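Long-range contacts in thiol-activated cytolysin (Desulfobulbus propionicus, PDB 6NAL), which probably forms large pores in cholesterol-containing membranes, as its relatives among the cholesterol-dependent cytolysins do: residues A[233-238]-A[334-339]; A[420-425]-A[449-454]; A[431-436]-A[464-469]. All blocks are in the same frame, centred on the assembly; numbering follows the deposited sequence.

Contact 1. Residues A[233-238]-A[334-339]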
# COMPACT_ATOMS: atom_id res chain seq x y z
N LEU A 233 9.87 34.13 31.66
CA LEU A 233 8.97 34.34 30.54
C LEU A 233 7.84 35.30 30.87
O LEU A 233 7.50 35.53 32.03
CB LEU A 233 8.34 33.02 30.09
CG LEU A 233 9.24 31.85 29.81
CD1 LEU A 233 8.43 30.57 29.92
CD2 LEU A 233 9.85 31.98 28.46
N PHE A 234 7.24 35.82 29.79
CA PHE A 234 6.19 36.83 29.84
C PHE A 234 5.03 36.37 28.95
O PHE A 234 5.20 36.22 27.74
CB PHE A 234 6.78 38.16 29.36
CG PHE A 234 5.80 39.28 29.25
CD1 PHE A 234 5.52 40.07 30.32
CD2 PHE A 234 5.22 39.58 28.04
CE1 PHE A 234 4.60 41.10 30.20
CE2 PHE A 234 4.35 40.65 27.90
CZ PHE A 234 4.04 41.40 28.99
N VAL A 235 3.86 36.17 29.56
CA VAL A 235 2.66 35.82 28.84
C VAL A 235 2.23 37.01 27.99
O VAL A 235 1.67 37.99 28.49
CB VAL A 235 1.56 35.36 29.79
CG1 VAL A 235 0.37 34.93 29.02
CG2 VAL A 235 2.05 34.20 30.63
N LYS A 236 2.47 36.87 26.69
CA LYS A 236 2.16 37.91 25.73
C LYS A 236 0.70 37.90 25.27
O LYS A 236 0.17 38.94 24.88
CB LYS A 236 3.04 37.78 24.50
CG LYS A 236 3.06 39.03 23.68
CD LYS A 236 3.92 38.86 22.44
CE LYS A 236 3.77 40.08 21.53
NZ LYS A 236 4.54 39.93 20.27
N ASN A 237 0.05 36.74 25.28
CA ASN A 237 -1.27 36.68 24.67
C ASN A 237 -1.99 35.43 25.14
O ASN A 237 -1.37 34.38 25.28
CB ASN A 237 -1.12 36.70 23.13
CG ASN A 237 -2.43 36.95 22.41
OD1 ASN A 237 -3.17 37.88 22.69
ND2 ASN A 237 -2.71 36.09 21.46
N VAL A 238 -3.27 35.59 25.45
CA VAL A 238 -4.18 34.50 25.76
C VAL A 238 -5.38 34.63 24.84
O VAL A 238 -5.86 35.74 24.59
CB VAL A 238 -4.66 34.51 27.22
CG1 VAL A 238 -5.48 33.28 27.51
CG2 VAL A 238 -3.51 34.62 28.20
N LEU A 334 -8.13 29.32 26.31
CA LEU A 334 -7.85 28.18 25.45
C LEU A 334 -6.36 28.02 25.29
O LEU A 334 -5.81 27.01 25.73
CB LEU A 334 -8.49 28.35 24.07
CG LEU A 334 -10.00 28.37 24.09
CD1 LEU A 334 -10.62 28.47 22.72
CD2 LEU A 334 -10.53 27.12 24.83
N ASN A 335 -5.69 29.00 24.72
CA ASN A 335 -4.26 28.89 24.51
C ASN A 335 -3.59 30.19 24.94
O ASN A 335 -4.22 31.25 24.94
CB ASN A 335 -3.95 28.55 23.06
CG ASN A 335 -4.53 27.19 22.63
OD1 ASN A 335 -5.66 27.12 22.11
ND2 ASN A 335 -3.78 26.14 22.84
N TYR A 336 -2.33 30.09 25.33
CA TYR A 336 -1.54 31.25 25.69
C TYR A 336 -0.19 31.10 25.02
O TYR A 336 0.25 30.00 24.67
CB TYR A 336 -1.48 31.49 27.25
CG TYR A 336 -0.63 30.56 28.06
CD1 TYR A 336 -1.05 29.28 28.32
CD2 TYR A 336 0.61 30.96 28.55
CE1 TYR A 336 -0.24 28.37 29.01
CE2 TYR A 336 1.40 30.08 29.29
CZ TYR A 336 0.97 28.79 29.51
OH TYR A 336 1.75 27.92 30.21
N TYR A 337 0.44 32.24 24.79
CA TYR A 337 1.70 32.39 24.08
C TYR A 337 2.64 33.17 24.97
O TYR A 337 2.25 34.21 25.53
CB TYR A 337 1.50 33.09 22.74
CG TYR A 337 0.50 32.31 21.90
CD1 TYR A 337 -0.88 32.54 22.02
CD2 TYR A 337 0.91 31.28 21.04
CE1 TYR A 337 -1.79 31.83 21.30
CE2 TYR A 337 -0.01 30.55 20.30
CZ TYR A 337 -1.36 30.83 20.44
OH TYR A 337 -2.30 30.11 19.73
N THR A 338 3.84 32.62 25.14
CA THR A 338 4.89 33.19 25.97
C THR A 338 6.00 33.70 25.08
O THR A 338 6.30 33.12 24.04
CB THR A 338 5.52 32.17 26.95
OG1 THR A 338 5.83 30.93 26.29
CG2 THR A 338 4.60 31.92 28.07
N VAL A 339 6.65 34.73 25.56
CA VAL A 339 7.87 35.28 25.00
C VAL A 339 8.91 35.34 26.13
O VAL A 339 8.56 35.37 27.32
CB VAL A 339 7.46 36.64 24.37
CG1 VAL A 339 7.46 37.77 25.41
CG2 VAL A 339 8.26 36.93 23.12
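With chi1 at 73°, the Y336 ring stands between its own backbone N and carbonyl carbon; V235, whose CG1 extends anti to N, meets it there, CG1 lying 4.0 Å from Y336 CD2 as the two side chains cross at about a right angle. They pack on one face of the large antiparallel sheet of the MACPF/CDC fold, where 233-238 and 334-339 pair around a classic beta bulge. K236 and N237 both face Y337, so Y337 O takes a 2.9 Å bond from K236 N and a weak one from N237 N, while Y337 N returns 2.8 Å to N237 O. The extra residue shifts the register by one.

Before the bulge, F234 and V339 form a hydrogen-bonded pair, with F234 N 2.8 Å from V339 O and V339 N 3.0 Å from F234 O. Their side chains run alongside each other on the face that also carries N237 and Y337, V339 CG1 touching the edge of the F234 ring. Strands 187-202 and 76-78 also bond to 233-238, and K194 and G164 hold the amide of N335. Beyond the bulge, V238 CG2 packs 3.8 Å from Y336 CB, and Y336 CA approaches N237 O at 3.2 Å in a CA-H...O contact.

Contact 2. Residues A[420-425]-A[449-454]; sequences GNARNI and RALVPL
I425 and R449 form a hydrogen-bonded antiparallel pair in which each backbone gives one hydrogen bond to the other and takes one back: I425 N gives its hydrogen to R449 O at 2.8 Å, and R449 N gives its own to I425 O at 2.9 Å. Past R449 the chain departs, and apolar contact takes over. I425 CD1 lies 4.4 Å from L451 CB, and L451, its CG anti to the backbone N (chi1 -176°), carries CD2 to within 4.0 Å of G420 CA and near A422.

Polar groups around the junction find local partners. R423 bends back so that NH1 reaches G420 O at 2.8 Å, the acceptor lying in the guanidinium plane and the donor in the carbonyl plane; the same arginine makes a cation-pi contact with Y363. On the departing loop A450 O accepts from R455 NH2; at the strand end R449 NH1 has a weak bond to V447 O. Strand 378-389 binds the backbone of R423 through D385. This is the end of an antiparallel strand pair in the C-terminal beta sandwich, where strand 440-449 leaves one sheet and its loop leads across to strand 454-462 in the other.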
# COMPACT_ATOMS: atom_id res chain seq x y z
N GLY A 420 -10.60 -14.63 0.29
CA GLY A 420 -10.07 -13.33 -0.06
C GLY A 420 -8.57 -13.28 -0.24
O GLY A 420 -8.05 -12.28 -0.76
N ASN A 421 -7.85 -14.32 0.15
CA ASN A 421 -6.43 -14.39 -0.16
C ASN A 421 -6.12 -14.88 -1.58
O ASN A 421 -4.95 -14.94 -1.95
CB ASN A 421 -5.74 -15.27 0.88
CG ASN A 421 -6.23 -16.70 0.86
OD1 ASN A 421 -7.40 -16.98 0.58
ND2 ASN A 421 -5.33 -17.62 1.19
N ALA A 422 -7.11 -15.15 -2.42
CA ALA A 422 -6.81 -15.59 -3.77
C ALA A 422 -6.71 -14.42 -4.74
O ALA A 422 -7.59 -13.56 -4.75
CB ALA A 422 -7.88 -16.58 -4.23
N ARG A 423 -5.65 -14.40 -5.55
CA ARG A 423 -5.42 -13.37 -6.56
C ARG A 423 -5.15 -14.01 -7.91
O ARG A 423 -4.89 -15.22 -8.02
CB ARG A 423 -4.20 -12.50 -6.26
CG ARG A 423 -3.96 -12.12 -4.85
CD ARG A 423 -4.62 -10.77 -4.53
NE ARG A 423 -4.11 -10.27 -3.25
CZ ARG A 423 -4.74 -10.41 -2.10
NH1 ARG A 423 -5.92 -10.99 -2.10
NH2 ARG A 423 -4.19 -9.95 -0.96
N ASN A 424 -5.11 -13.16 -8.95
CA ASN A 424 -4.46 -13.53 -10.22
C ASN A 424 -5.13 -14.72 -10.90
O ASN A 424 -4.49 -15.68 -11.33
CB ASN A 424 -2.98 -13.79 -9.96
CG ASN A 424 -2.14 -13.65 -11.19
OD1 ASN A 424 -2.65 -13.35 -12.27
ND2 ASN A 424 -0.84 -13.91 -11.06
N ILE A 425 -6.45 -14.62 -11.03
CA ILE A 425 -7.27 -15.71 -11.51
C ILE A 425 -7.07 -15.85 -13.00
O ILE A 425 -7.13 -14.87 -13.74
CB ILE A 425 -8.74 -15.47 -11.20
CG1 ILE A 425 -9.10 -15.78 -9.76
CG2 ILE A 425 -9.58 -16.34 -12.03
CD1 ILE A 425 -8.47 -14.88 -8.77
N ARG A 449 -6.95 -11.99 -13.85
CA ARG A 449 -8.15 -11.31 -13.39
C ARG A 449 -8.20 -11.28 -11.87
O ARG A 449 -7.52 -12.03 -11.16
CB ARG A 449 -9.41 -11.98 -13.95
CG ARG A 449 -9.51 -11.99 -15.49
CD ARG A 449 -9.33 -10.61 -16.07
NE ARG A 449 -10.11 -10.32 -17.29
CZ ARG A 449 -9.65 -10.52 -18.53
NH1 ARG A 449 -8.45 -11.06 -18.73
NH2 ARG A 449 -10.40 -10.19 -19.58
N ALA A 450 -9.04 -10.38 -11.37
CA ALA A 450 -9.22 -10.11 -9.96
C ALA A 450 -10.31 -10.98 -9.38
O ALA A 450 -11.21 -11.44 -10.08
CB ALA A 450 -9.62 -8.66 -9.77
N LEU A 451 -10.23 -11.20 -8.09
CA LEU A 451 -11.28 -11.88 -7.36
C LEU A 451 -12.42 -10.90 -7.16
O LEU A 451 -12.26 -9.88 -6.47
CB LEU A 451 -10.77 -12.40 -6.02
CG LEU A 451 -11.75 -13.22 -5.22
CD1 LEU A 451 -12.16 -14.47 -5.95
CD2 LEU A 451 -11.11 -13.54 -3.88
N VAL A 452 -13.56 -11.19 -7.76
CA VAL A 452 -14.78 -10.39 -7.60
C VAL A 452 -15.80 -11.30 -6.93
O VAL A 452 -15.58 -12.51 -6.81
CB VAL A 452 -15.25 -9.87 -8.96
CG1 VAL A 452 -14.11 -9.06 -9.66
CG2 VAL A 452 -15.69 -11.03 -9.84
N PRO A 453 -16.93 -10.78 -6.49
CA PRO A 453 -17.84 -11.66 -5.73
C PRO A 453 -18.42 -12.80 -6.55
O PRO A 453 -18.50 -13.94 -6.06
CB PRO A 453 -18.91 -10.68 -5.23
CG PRO A 453 -18.11 -9.37 -5.02
CD PRO A 453 -17.17 -9.35 -6.23
N LEU A 454 -18.81 -12.54 -7.79
CA LEU A 454 -19.31 -13.62 -8.64
C LEU A 454 -18.80 -13.45 -10.05
O LEU A 454 -19.11 -12.45 -10.70
CB LEU A 454 -20.83 -13.67 -8.64
CG LEU A 454 -21.36 -14.83 -9.49
CD1 LEU A 454 -21.20 -16.17 -8.77
CD2 LEU A 454 -22.80 -14.60 -9.86

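Contact 3. Residues A[431-436]-A[464-469]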
# COMPACT_ATOMS: atom_id res chain seq x y z
N GLY A 431 -13.13 -26.32 -26.43
CA GLY A 431 -14.19 -27.17 -26.90
C GLY A 431 -13.63 -28.06 -27.96
O GLY A 431 -12.91 -27.58 -28.83
N CYS A 432 -13.90 -29.36 -27.87
CA CYS A 432 -13.45 -30.31 -28.88
C CYS A 432 -14.32 -30.20 -30.13
O CYS A 432 -15.53 -30.47 -30.07
CB CYS A 432 -13.49 -31.73 -28.34
SG CYS A 432 -12.99 -32.94 -29.60
N THR A 433 -13.71 -29.84 -31.26
CA THR A 433 -14.44 -29.71 -32.52
C THR A 433 -14.74 -31.04 -33.18
O THR A 433 -15.58 -31.10 -34.08
CB THR A 433 -13.67 -28.88 -33.54
OG1 THR A 433 -12.52 -29.62 -33.99
CG2 THR A 433 -13.25 -27.53 -33.00
N GLY A 434 -14.04 -32.09 -32.82
CA GLY A 434 -14.19 -33.35 -33.53
C GLY A 434 -13.41 -33.51 -34.82
O GLY A 434 -13.46 -34.59 -35.41
N LEU A 435 -12.66 -32.49 -35.27
CA LEU A 435 -11.88 -32.55 -36.51
C LEU A 435 -10.38 -32.50 -36.24
O LEU A 435 -9.90 -31.60 -35.56
CB LEU A 435 -12.27 -31.37 -37.41
CG LEU A 435 -13.75 -30.99 -37.48
CD1 LEU A 435 -13.94 -29.73 -38.33
CD2 LEU A 435 -14.64 -32.12 -38.03
N ALA A 436 -9.64 -33.38 -36.90
CA ALA A 436 -8.29 -33.72 -36.47
C ALA A 436 -7.31 -32.56 -36.58
O ALA A 436 -6.38 -32.45 -35.77
CB ALA A 436 -7.79 -34.90 -37.30
N LEU A 464 -18.48 -26.32 -34.27
CA LEU A 464 -17.80 -25.35 -35.14
C LEU A 464 -18.22 -23.92 -34.87
O LEU A 464 -17.69 -23.01 -35.51
CB LEU A 464 -18.05 -25.71 -36.60
CG LEU A 464 -17.40 -27.05 -36.99
CD1 LEU A 464 -18.32 -28.25 -36.79
CD2 LEU A 464 -16.93 -27.06 -38.46
N HIS A 465 -19.16 -23.68 -33.95
CA HIS A 465 -19.51 -22.32 -33.53
C HIS A 465 -19.64 -22.28 -32.00
O HIS A 465 -20.72 -22.47 -31.44
CB HIS A 465 -20.79 -21.81 -34.19
CG HIS A 465 -20.97 -20.34 -34.02
ND1 HIS A 465 -20.56 -19.43 -34.97
CD2 HIS A 465 -21.49 -19.61 -33.00
CE1 HIS A 465 -20.83 -18.21 -34.55
NE2 HIS A 465 -21.39 -18.29 -33.35
N GLN A 466 -18.53 -21.99 -31.34
CA GLN A 466 -18.43 -22.13 -29.90
C GLN A 466 -18.51 -20.75 -29.27
O GLN A 466 -17.72 -19.87 -29.62
CB GLN A 466 -17.12 -22.80 -29.49
CG GLN A 466 -16.96 -24.25 -29.90
CD GLN A 466 -15.62 -24.83 -29.42
OE1 GLN A 466 -14.94 -24.34 -28.49
NE2 GLN A 466 -15.23 -25.88 -30.06
N THR A 467 -19.42 -20.57 -28.34
CA THR A 467 -19.68 -19.27 -27.77
C THR A 467 -19.10 -19.22 -26.37
O THR A 467 -18.98 -20.26 -25.69
CB THR A 467 -21.17 -18.99 -27.72
OG1 THR A 467 -21.77 -19.93 -26.82
CG2 THR A 467 -21.79 -19.12 -29.16
N PHE A 468 -18.72 -18.02 -25.96
CA PHE A 468 -18.08 -17.78 -24.69
C PHE A 468 -18.55 -16.45 -24.16
O PHE A 468 -18.59 -15.46 -24.90
CB PHE A 468 -16.57 -17.73 -24.83
CG PHE A 468 -15.82 -17.46 -23.54
CD1 PHE A 468 -15.54 -16.17 -23.13
CD2 PHE A 468 -15.34 -18.50 -22.77
CE1 PHE A 468 -14.81 -15.93 -21.97
CE2 PHE A 468 -14.61 -18.26 -21.60
CZ PHE A 468 -14.34 -16.99 -21.21
N SER A 469 -18.90 -16.42 -22.89
CA SER A 469 -19.28 -15.18 -22.25
C SER A 469 -18.81 -15.29 -20.82
O SER A 469 -18.95 -16.34 -20.18
CB SER A 469 -20.79 -14.93 -22.31
OG SER A 469 -21.42 -15.39 -21.13
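A side-chain amide bonded to a backbone carbonyl, with one leucine pair beside it, joins G431 and L435 to Q466 and L464 at the far end of the C-terminal beta sandwich. Strand 422-432 of one sheet runs into a loop near here, and strand 465-471 begins in the other. Q466 NE2 donates to G431 O at 3.1 Å, almost straight at 162°. The donor stands above the carbonyl plane, not on a lone pair, although G431 O lies close to the plane of the Q466 amide. The glutamine chain, extended beyond CG, spans the gap between the backbones, and NE2 also bonds to T463 O; two carbonyls thus fix how the amide is turned. Its other atom, OE1, rests 3.3 Å from G431 CA, a close approach made possible where the backbone bears no side chain.

The run from G431 through R441 corresponds to the tryptophan-rich undecapeptide of cholesterol-dependent cytolysins, with glycine in place of the usual first glutamate, and T463 with L464 matches the Thr-Leu pair that recognises cholesterol in relatives, so a similar role is probable here. L464 CD2 meets L435 CD1 at 4.0 Å, the two side chains crossing at about a right angle, which brings these two membrane-facing loops of the family together. Within the undecapeptide an ST turn shapes the chain: T433 OG1 accepts from L435 N at 3.1 Å and is bonded as well to E438 O. The methyl of the same threonine faces the glutamine, T433 CG2 lying 3.9 Å from Q466 NE2.

In the fold
Along the chain, contact 1 closes before contact 2 opens, whereas contacts 2 and 3 interleave. Contact 1 belongs to the large sheet of the pore-forming region and lies on the opposite side of the chain's centre from the others; its centre is about 59 Å from that of contact 2 and about 84 Å from that of contact 3. The latter two share strand 422-432 in the C-terminal beta sandwich, with centres about 27 Å and nearest atoms about 8 Å apart. One strand thus runs from the inner junction to the tip that probably meets the membrane, and the distance from contact 1 is consistent with membrane recognition lying far from the pore-forming sheet, as in relatives.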